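Local structure of prophenoloxidase b (Marsupenaeus japonicus, 3WKY) at residues Q13-L25 with K104-Y117. The protein probably oxidises phenolic substrates once activated, as a copper-containing prophenoloxidase of the hemocyanin family whose type 3 site holds a dicopper-dioxygen cluster. Numbering follows the deposited sequence.
Sequences QLFYLPYESTSTL and KDHVNSAVFLAALY
Phe15 fills a hollow on helix 109-122 lined by Leu113, Leu116 and Tyr117. Leu116 CD1 sits over one face of the Phe15 ring, 3.9 Å from its centroid and 2° off the normal, a CH-pi contact. The edge of Phe15 points into the face of Tyr117 in a T-shaped stack, with planes at 72° and CE2 of Phe15 3.5 Å from CE2 of Tyr117. With chi1 at -82°, CG of Tyr117 lies anti to its carbonyl carbon, which turns that face to Phe15, while its hydroxyl bonds to Pro132 O. A serine at Tyr117 would probably open a gap beside the Phe15 edge and leave Pro132 O without this partner. Leu113 also serves as a bump of its own: its CD1 packs 3.7 Å from Pro18 CB, while CD2 lies against the Phe15 backbone.

Farther along, Lys104 pushes a mostly extended chain past Thr22 OG1 and Leu25 CD2, then bends at its last torsion, placing NZ among the carbonyls of the 17-20 turn; a water links it to Pro18 O. Asp105 closes this end: Thr22 N donates to OD1 of Asp105 at 3.0 Å, nearly straight, on the syn side but somewhat out of the carboxylate plane. This carboxylate takes up the N-H of the first residue of helix 22-29, next to the N-cap Ser21, whose OG accepts from Thr24 N. The contact joins the start of that helix and the turn before it to helix 109-122, part of the all-alpha region of the hemocyanin family.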
ATOM      1  N   GLN A  13     -49.080  31.156   5.550  1.00 39.47           N
ATOM      2  CA  GLN A  13     -49.392  30.281   6.674  1.00 38.02           C
ATOM      3  C   GLN A  13     -49.236  28.806   6.319  1.00 30.15           C
ATOM      4  O   GLN A  13     -49.096  27.963   7.201  1.00 32.35           O
ATOM      5  CB  GLN A  13     -50.810  30.551   7.178  1.00 38.54           C
ATOM      6  CG  GLN A  13     -50.965  31.879   7.896  1.00 44.18           C
ATOM      7  CD  GLN A  13     -52.392  32.131   8.343  1.00 47.35           C
ATOM      8  OE1 GLN A  13     -53.335  31.523   7.828  1.00 42.38           O
ATOM      9  NE2 GLN A  13     -52.558  33.029   9.305  1.00 47.30           N
ATOM     10  N   LEU A  14     -49.264  28.494   5.026  1.00 26.56           N
ATOM     11  CA  LEU A  14     -49.128  27.111   4.578  1.00 28.13           C
ATOM     12  C   LEU A  14     -47.723  26.570   4.838  1.00 25.69           C
ATOM     13  O   LEU A  14     -47.525  25.359   4.886  1.00 28.40           O
ATOM     14  CB  LEU A  14     -49.450  27.003   3.092  1.00 36.52           C
ATOM     15  CG  LEU A  14     -50.752  27.668   2.649  1.00 46.49           C
ATOM     16  CD1 LEU A  14     -50.775  27.835   1.137  1.00 49.28           C
ATOM     17  CD2 LEU A  14     -51.943  26.862   3.108  1.00 32.90           C
ATOM     18  N   PHE A  15     -46.757  27.471   4.999  1.00 25.93           N
ATOM     19  CA  PHE A  15     -45.369  27.091   5.264  1.00 28.36           C
ATOM     20  C   PHE A  15     -45.186  26.675   6.718  1.00 31.78           C
ATOM     21  O   PHE A  15     -44.193  26.029   7.066  1.00 26.44           O
ATOM     22  CB  PHE A  15     -44.433  28.279   4.996  1.00 26.16           C
ATOM     23  CG  PHE A  15     -44.285  28.651   3.536  1.00 31.59           C
ATOM     24  CD1 PHE A  15     -45.198  29.502   2.916  1.00 26.84           C
ATOM     25  CD2 PHE A  15     -43.193  28.197   2.797  1.00 29.16           C
ATOM     26  CE1 PHE A  15     -45.047  29.861   1.581  1.00 28.87           C
ATOM     27  CE2 PHE A  15     -43.033  28.555   1.457  1.00 31.03           C
ATOM     28  CZ  PHE A  15     -43.961  29.387   0.846  1.00 25.91           C
ATOM     29  N   TYR A  16     -46.135  27.058   7.572  1.00 27.91           N
ATOM     30  CA  TYR A  16     -45.962  26.905   9.022  1.00 26.76           C
ATOM     31  C   TYR A  16     -46.217  25.492   9.560  1.00 23.47           C
ATOM     32  O   TYR A  16     -46.924  24.699   8.941  1.00 26.07           O
ATOM     33  CB  TYR A  16     -46.828  27.918   9.774  1.00 30.96           C
ATOM     34  CG  TYR A  16     -46.371  29.342   9.583  1.00 36.35           C
ATOM     35  CD1 TYR A  16     -45.138  29.619   9.006  1.00 39.40           C
ATOM     36  CD2 TYR A  16     -47.164  30.409   9.979  1.00 40.62           C
ATOM     37  CE1 TYR A  16     -44.707  30.918   8.821  1.00 47.06           C
ATOM     38  CE2 TYR A  16     -46.738  31.717   9.801  1.00 49.54           C
ATOM     39  CZ  TYR A  16     -45.507  31.962   9.218  1.00 53.15           C
ATOM     40  OH  TYR A  16     -45.070  33.253   9.032  1.00 63.54           O
ATOM     41  N   LEU A  17     -45.614  25.208  10.718  1.00 27.83           N
ATOM     42  CA  LEU A  17     -45.735  23.919  11.402  1.00 29.32           C
ATOM     43  C   LEU A  17     -45.720  22.722  10.443  1.00 29.39           C
ATOM     44  O   LEU A  17     -46.666  21.937  10.421  1.00 25.28           O
ATOM     45  CB  LEU A  17     -47.015  23.898  12.253  1.00 26.46           C
ATOM     46  CG  LEU A  17     -47.191  25.056  13.240  1.00 29.08           C
ATOM     47  CD1 LEU A  17     -48.488  24.893  14.038  1.00 32.59           C
ATOM     48  CD2 LEU A  17     -46.000  25.194  14.182  1.00 29.65           C
ATOM     49  N   PRO A  18     -44.646  22.585   9.638  1.00 24.24           N
ATOM     50  CA  PRO A  18     -44.658  21.583   8.565  1.00 25.06           C
ATOM     51  C   PRO A  18     -44.666  20.131   9.051  1.00 24.50           C
ATOM     52  O   PRO A  18     -45.000  19.244   8.262  1.00 27.34           O
ATOM     53  CB  PRO A  18     -43.367  21.893   7.780  1.00 25.57           C
ATOM     54  CG  PRO A  18     -42.480  22.588   8.758  1.00 21.14           C
ATOM     55  CD  PRO A  18     -43.402  23.382   9.647  1.00 25.55           C
ATOM     56  N   TYR A  19     -44.308  19.886  10.309  1.00 23.75           N
ATOM     57  CA  TYR A  19     -44.327  18.518  10.826  1.00 27.28           C
ATOM     58  C   TYR A  19     -45.649  18.177  11.510  1.00 31.15           C
ATOM     59  O   TYR A  19     -45.829  17.058  11.993  1.00 28.45           O
ATOM     60  CB  TYR A  19     -43.187  18.291  11.811  1.00 25.15           C
ATOM     61  CG  TYR A  19     -41.805  18.446  11.214  1.00 32.70           C
ATOM     62  CD1 TYR A  19     -41.233  17.427  10.461  1.00 30.07           C
ATOM     63  CD2 TYR A  19     -41.069  19.606  11.418  1.00 29.14           C
ATOM     64  CE1 TYR A  19     -39.963  17.565   9.919  1.00 32.94           C
ATOM     65  CE2 TYR A  19     -39.801  19.752  10.888  1.00 29.04           C
ATOM     66  CZ  TYR A  19     -39.253  18.727  10.141  1.00 28.83           C
ATOM     67  OH  TYR A  19     -37.987  18.878   9.618  1.00 30.87           O
ATOM     68  N   GLU A  20     -46.564  19.139  11.573  1.00 27.36           N
ATOM     69  CA  GLU A  20     -47.855  18.891  12.213  1.00 26.01           C
ATOM     70  C   GLU A  20     -48.916  18.605  11.164  1.00 30.67           C
ATOM     71  O   GLU A  20     -48.723  18.893   9.986  1.00 28.10           O
ATOM     72  CB  GLU A  20     -48.265  20.069  13.099  1.00 29.90           C
ATOM     73  CG  GLU A  20     -47.247  20.439  14.180  1.00 30.94           C
ATOM     74  CD  GLU A  20     -47.048  19.347  15.223  1.00 40.38           C
ATOM     75  OE1 GLU A  20     -47.936  18.481  15.362  1.00 38.16           O
ATOM     76  OE2 GLU A  20     -46.006  19.357  15.912  1.00 33.76           O
ATOM     77  N   SER A  21     -50.028  18.009  11.586  1.00 32.11           N
ATOM     78  CA  SER A  21     -51.124  17.730  10.667  1.00 31.44           C
ATOM     79  C   SER A  21     -51.754  19.028  10.184  1.00 29.29           C
ATOM     80  O   SER A  21     -51.590  20.079  10.806  1.00 30.64           O
ATOM     81  CB  SER A  21     -52.202  16.889  11.352  1.00 34.55           C
ATOM     82  OG  SER A  21     -52.868  17.657  12.339  1.00 33.79           O
ATOM     83  N   THR A  22     -52.469  18.947   9.068  1.00 29.63           N
ATOM     84  CA  THR A  22     -53.218  20.090   8.561  1.00 32.69           C
ATOM     85  C   THR A  22     -54.269  20.523   9.592  1.00 34.46           C
ATOM     86  O   THR A  22     -54.530  21.714   9.766  1.00 34.04           O
ATOM     87  CB  THR A  22     -53.899  19.757   7.226  1.00 32.14           C
ATOM     88  OG1 THR A  22     -52.932  19.204   6.322  1.00 39.43           O
ATOM     89  CG2 THR A  22     -54.515  21.009   6.605  1.00 34.92           C
ATOM     90  N   SER A  23     -54.855  19.548  10.285  1.00 37.39           N
ATOM     91  CA  SER A  23     -55.841  19.843  11.324  1.00 39.44           C
ATOM     92  C   SER A  23     -55.259  20.695  12.452  1.00 35.30           C
ATOM     93  O   SER A  23     -55.890  21.651  12.902  1.00 41.07           O
ATOM     94  CB  SER A  23     -56.437  18.553  11.890  1.00 35.53           C
ATOM     95  OG  SER A  23     -57.217  17.882  10.921  1.00 52.69           O
ATOM     96  N   THR A  24     -54.056  20.349  12.905  1.00 35.36           N
ATOM     97  CA  THR A  24     -53.389  21.096  13.968  1.00 31.32           C
ATOM     98  C   THR A  24     -53.091  22.526  13.523  1.00 35.34           C
ATOM     99  O   THR A  24     -53.249  23.483  14.289  1.00 39.97           O
ATOM    100  CB  THR A  24     -52.063  20.421  14.386  1.00 37.33           C
ATOM    101  OG1 THR A  24     -52.330  19.124  14.931  1.00 42.23           O
ATOM    102  CG2 THR A  24     -51.332  21.256  15.426  1.00 36.38           C
ATOM    103  N   LEU A  25     -52.654  22.671  12.279  1.00 34.41           N
ATOM    104  CA  LEU A  25     -52.333  23.989  11.750  1.00 37.03           C
ATOM    105  C   LEU A  25     -53.611  24.813  11.602  1.00 39.06           C
ATOM    106  O   LEU A  25     -53.656  25.985  11.981  1.00 37.69           O
ATOM    107  CB  LEU A  25     -51.620  23.865  10.399  1.00 34.33           C
ATOM    108  CG  LEU A  25     -51.288  25.179   9.683  1.00 33.63           C
ATOM    109  CD1 LEU A  25     -50.213  25.954  10.424  1.00 35.60           C
ATOM    110  CD2 LEU A  25     -50.875  24.919   8.235  1.00 37.90           C
ATOM    111  N   LYS A 104     -51.579  18.574   1.834  1.00 27.70           N
ATOM    112  CA  LYS A 104     -50.551  18.690   2.863  1.00 29.33           C
ATOM    113  C   LYS A 104     -50.378  17.444   3.736  1.00 36.78           C
ATOM    114  O   LYS A 104     -49.248  17.088   4.083  1.00 27.82           O
ATOM    115  CB  LYS A 104     -50.824  19.906   3.744  1.00 32.37           C
ATOM    116  CG  LYS A 104     -49.796  20.126   4.829  1.00 42.05           C
ATOM    117  CD  LYS A 104     -50.185  21.295   5.707  1.00 37.55           C
ATOM    118  CE  LYS A 104     -49.016  21.776   6.535  1.00 47.29           C
ATOM    119  NZ  LYS A 104     -48.709  20.954   7.733  1.00 41.97           N
ATOM    120  N   ASP A 105     -51.481  16.784   4.086  1.00 29.69           N
ATOM    121  CA  ASP A 105     -51.419  15.571   4.910  1.00 30.42           C
ATOM    122  C   ASP A 105     -50.863  14.355   4.172  1.00 33.71           C
ATOM    123  O   ASP A 105     -50.558  13.338   4.792  1.00 36.57           O
ATOM    124  CB  ASP A 105     -52.815  15.207   5.440  1.00 33.39           C
ATOM    125  CG  ASP A 105     -53.226  16.036   6.639  1.00 36.71           C
ATOM    126  OD1 ASP A 105     -52.354  16.381   7.465  1.00 36.20           O
ATOM    127  OD2 ASP A 105     -54.437  16.330   6.763  1.00 40.47           O
ATOM    128  N   HIS A 106     -50.742  14.456   2.852  1.00 24.18           N
ATOM    129  CA  HIS A 106     -50.479  13.295   2.016  1.00 28.04           C
ATOM    130  C   HIS A 106     -49.126  13.319   1.319  1.00 31.55           C
ATOM    131  O   HIS A 106     -48.781  12.373   0.608  1.00 31.14           O
ATOM    132  CB  HIS A 106     -51.589  13.163   0.976  1.00 33.51           C
ATOM    133  CG  HIS A 106     -52.959  13.157   1.578  1.00 44.16           C
ATOM    134  ND1 HIS A 106     -53.595  11.996   1.964  1.00 40.99           N
ATOM    135  CD2 HIS A 106     -53.795  14.173   1.902  1.00 40.49           C
ATOM    136  CE1 HIS A 106     -54.774  12.296   2.481  1.00 43.71           C
ATOM    137  NE2 HIS A 106     -54.919  13.610   2.458  1.00 42.49           N
ATOM    138  N   VAL A 107     -48.372  14.395   1.522  1.00 32.04           N
ATOM    139  CA  VAL A 107     -47.063  14.550   0.893  0.54 28.11           C
ATOM    140  C   VAL A 107     -45.976  14.733   1.940  1.00 23.20           C
ATOM    141  O   VAL A 107     -46.230  15.256   3.031  1.00 28.19           O
ATOM    142  CB  VAL A 107     -47.022  15.762  -0.065  0.54 33.14           C
ATOM    143  CG1 VAL A 107     -47.829  15.488  -1.317  0.54 27.71           C
ATOM    144  CG2 VAL A 107     -47.533  17.000   0.632  0.54 31.54           C
ATOM    145  N   ASN A 108     -44.770  14.271   1.614  1.00 23.33           N
ATOM    146  CA  ASN A 108     -43.584  14.486   2.432  1.00 23.99           C
ATOM    147  C   ASN A 108     -43.469  15.988   2.751  1.00 23.60           C
ATOM    148  O   ASN A 108     -43.619  16.822   1.860  1.00 24.80           O
ATOM    149  CB  ASN A 108     -42.370  13.981   1.633  1.00 22.49           C
ATOM    150  CG  ASN A 108     -41.057  14.288   2.301  1.00 26.90           C
ATOM    151  OD1 ASN A 108     -40.621  15.435   2.316  1.00 23.41           O
ATOM    152  ND2 ASN A 108     -40.402  13.257   2.841  1.00 26.63           N
ATOM    153  N   SER A 109     -43.231  16.344   4.012  1.00 21.71           N
ATOM    154  CA  SER A 109     -43.296  17.753   4.379  0.52 25.47           C
ATOM    155  C   SER A 109     -42.198  18.596   3.733  1.00 25.95           C
ATOM    156  O   SER A 109     -42.455  19.740   3.360  1.00 21.88           O
ATOM    157  CB  SER A 109     -43.334  17.946   5.898  0.52 29.70           C
ATOM    158  OG  SER A 109     -42.289  17.247   6.538  0.52 31.11           O
ATOM    159  N   ALA A 110     -41.000  18.041   3.579  1.00 23.61           N
ATOM    160  CA  ALA A 110     -39.912  18.795   2.953  1.00 22.77           C
ATOM    161  C   ALA A 110     -40.149  18.959   1.453  1.00 24.82           C
ATOM    162  O   ALA A 110     -39.841  20.004   0.874  1.00 21.59           O
ATOM    163  CB  ALA A 110     -38.549  18.140   3.237  1.00 20.70           C
ATOM    164  N   VAL A 111     -40.706  17.928   0.828  1.00 19.34           N
ATOM    165  CA  VAL A 111     -41.099  18.003  -0.572  1.00 22.01           C
ATOM    166  C   VAL A 111     -42.198  19.063  -0.734  1.00 23.46           C
ATOM    167  O   VAL A 111     -42.172  19.861  -1.676  1.00 22.98           O
ATOM    168  CB  VAL A 111     -41.568  16.624  -1.091  1.00 22.25           C
ATOM    169  CG1 VAL A 111     -42.303  16.748  -2.432  1.00 21.24           C
ATOM    170  CG2 VAL A 111     -40.370  15.671  -1.222  1.00 21.96           C
ATOM    171  N   PHE A 112     -43.132  19.095   0.213  1.00 22.84           N
ATOM    172  CA  PHE A 112     -44.203  20.104   0.217  1.00 22.83           C
ATOM    173  C   PHE A 112     -43.634  21.526   0.266  1.00 22.81           C
ATOM    174  O   PHE A 112     -43.978  22.375  -0.572  1.00 23.54           O
ATOM    175  CB  PHE A 112     -45.145  19.853   1.401  1.00 24.90           C
ATOM    176  CG  PHE A 112     -46.264  20.856   1.520  1.00 25.11           C
ATOM    177  CD1 PHE A 112     -47.400  20.741   0.728  1.00 31.09           C
ATOM    178  CD2 PHE A 112     -46.183  21.902   2.430  1.00 24.57           C
ATOM    179  CE1 PHE A 112     -48.438  21.653   0.841  1.00 30.92           C
ATOM    180  CE2 PHE A 112     -47.215  22.826   2.545  1.00 36.43           C
ATOM    181  CZ  PHE A 112     -48.343  22.700   1.748  1.00 31.90           C
ATOM    182  N   LEU A 113     -42.764  21.781   1.242  1.00 20.39           N
ATOM    183  CA  LEU A 113     -42.098  23.074   1.380  1.00 24.75           C
ATOM    184  C   LEU A 113     -41.288  23.478   0.156  1.00 23.35           C
ATOM    185  O   LEU A 113     -41.337  24.637  -0.264  1.00 20.13           O
ATOM    186  CB  LEU A 113     -41.206  23.096   2.625  1.00 22.50           C
ATOM    187  CG  LEU A 113     -41.970  23.087   3.942  1.00 28.33           C
ATOM    188  CD1 LEU A 113     -41.017  23.015   5.108  1.00 23.82           C
ATOM    189  CD2 LEU A 113     -42.846  24.345   4.034  1.00 24.02           C
ATOM    190  N   ALA A 114     -40.536  22.540  -0.413  1.00 19.46           N
ATOM    191  CA  ALA A 114     -39.722  22.845  -1.594  1.00 23.95           C
ATOM    192  C   ALA A 114     -40.609  23.267  -2.760  1.00 23.15           C
ATOM    193  O   ALA A 114     -40.340  24.266  -3.431  1.00 21.25           O
ATOM    194  CB  ALA A 114     -38.869  21.638  -1.982  1.00 20.50           C
ATOM    195  N   ALA A 115     -41.672  22.500  -2.990  1.00 20.89           N
ATOM    196  CA  ALA A 115     -42.638  22.804  -4.047  1.00 23.54           C
ATOM    197  C   ALA A 115     -43.273  24.191  -3.861  1.00 21.69           C
ATOM    198  O   ALA A 115     -43.477  24.927  -4.839  1.00 20.08           O
ATOM    199  CB  ALA A 115     -43.722  21.705  -4.110  1.00 21.07           C
ATOM    200  N   LEU A 116     -43.571  24.551  -2.615  1.00 21.24           N
ATOM    201  CA  LEU A 116     -44.163  25.854  -2.313  0.53 24.28           C
ATOM    202  C   LEU A 116     -43.208  27.002  -2.632  1.00 29.59           C
ATOM    203  O   LEU A 116     -43.587  27.986  -3.272  1.00 23.05           O
ATOM    204  CB  LEU A 116     -44.566  25.939  -0.840  0.53 24.60           C
ATOM    205  CG  LEU A 116     -46.019  25.638  -0.482  0.53 32.20           C
ATOM    206  CD1 LEU A 116     -46.263  25.969   0.983  0.53 36.56           C
ATOM    207  CD2 LEU A 116     -46.958  26.434  -1.385  0.53 36.60           C
ATOM    208  N   TYR A 117     -41.960  26.885  -2.180  1.00 19.64           N
ATOM    209  CA  TYR A 117     -40.971  27.926  -2.473  1.00 22.13           C
ATOM    210  C   TYR A 117     -40.760  28.038  -3.978  1.00 22.60           C
ATOM    211  O   TYR A 117     -40.683  29.146  -4.520  1.00 23.61           O
ATOM    212  CB  TYR A 117     -39.632  27.639  -1.773  1.00 19.43           C
ATOM    213  CG  TYR A 117     -39.561  28.062  -0.319  1.00 20.43           C
ATOM    214  CD1 TYR A 117     -39.202  29.352   0.032  1.00 20.11           C
ATOM    215  CD2 TYR A 117     -39.812  27.149   0.706  1.00 19.96           C
ATOM    216  CE1 TYR A 117     -39.119  29.738   1.365  1.00 19.44           C
ATOM    217  CE2 TYR A 117     -39.733  27.524   2.041  1.00 18.71           C
ATOM    218  CZ  TYR A 117     -39.388  28.816   2.364  1.00 21.28           C
ATOM    219  OH  TYR A 117     -39.308  29.183   3.692  1.00 22.28           O
TER
HETATM  220  O   HOH W   1     -46.598  19.235   6.049  1.00 33.43           O
HETATM  221  O   HOH W   2     -49.833  18.294   7.480  1.00 41.10           O
HETATM  222  O   HOH W   3     -53.921  18.054   4.299  1.00 30.58           O
HETATM  223  O   HOH W   4     -55.098  16.988   9.327  1.00 41.24           O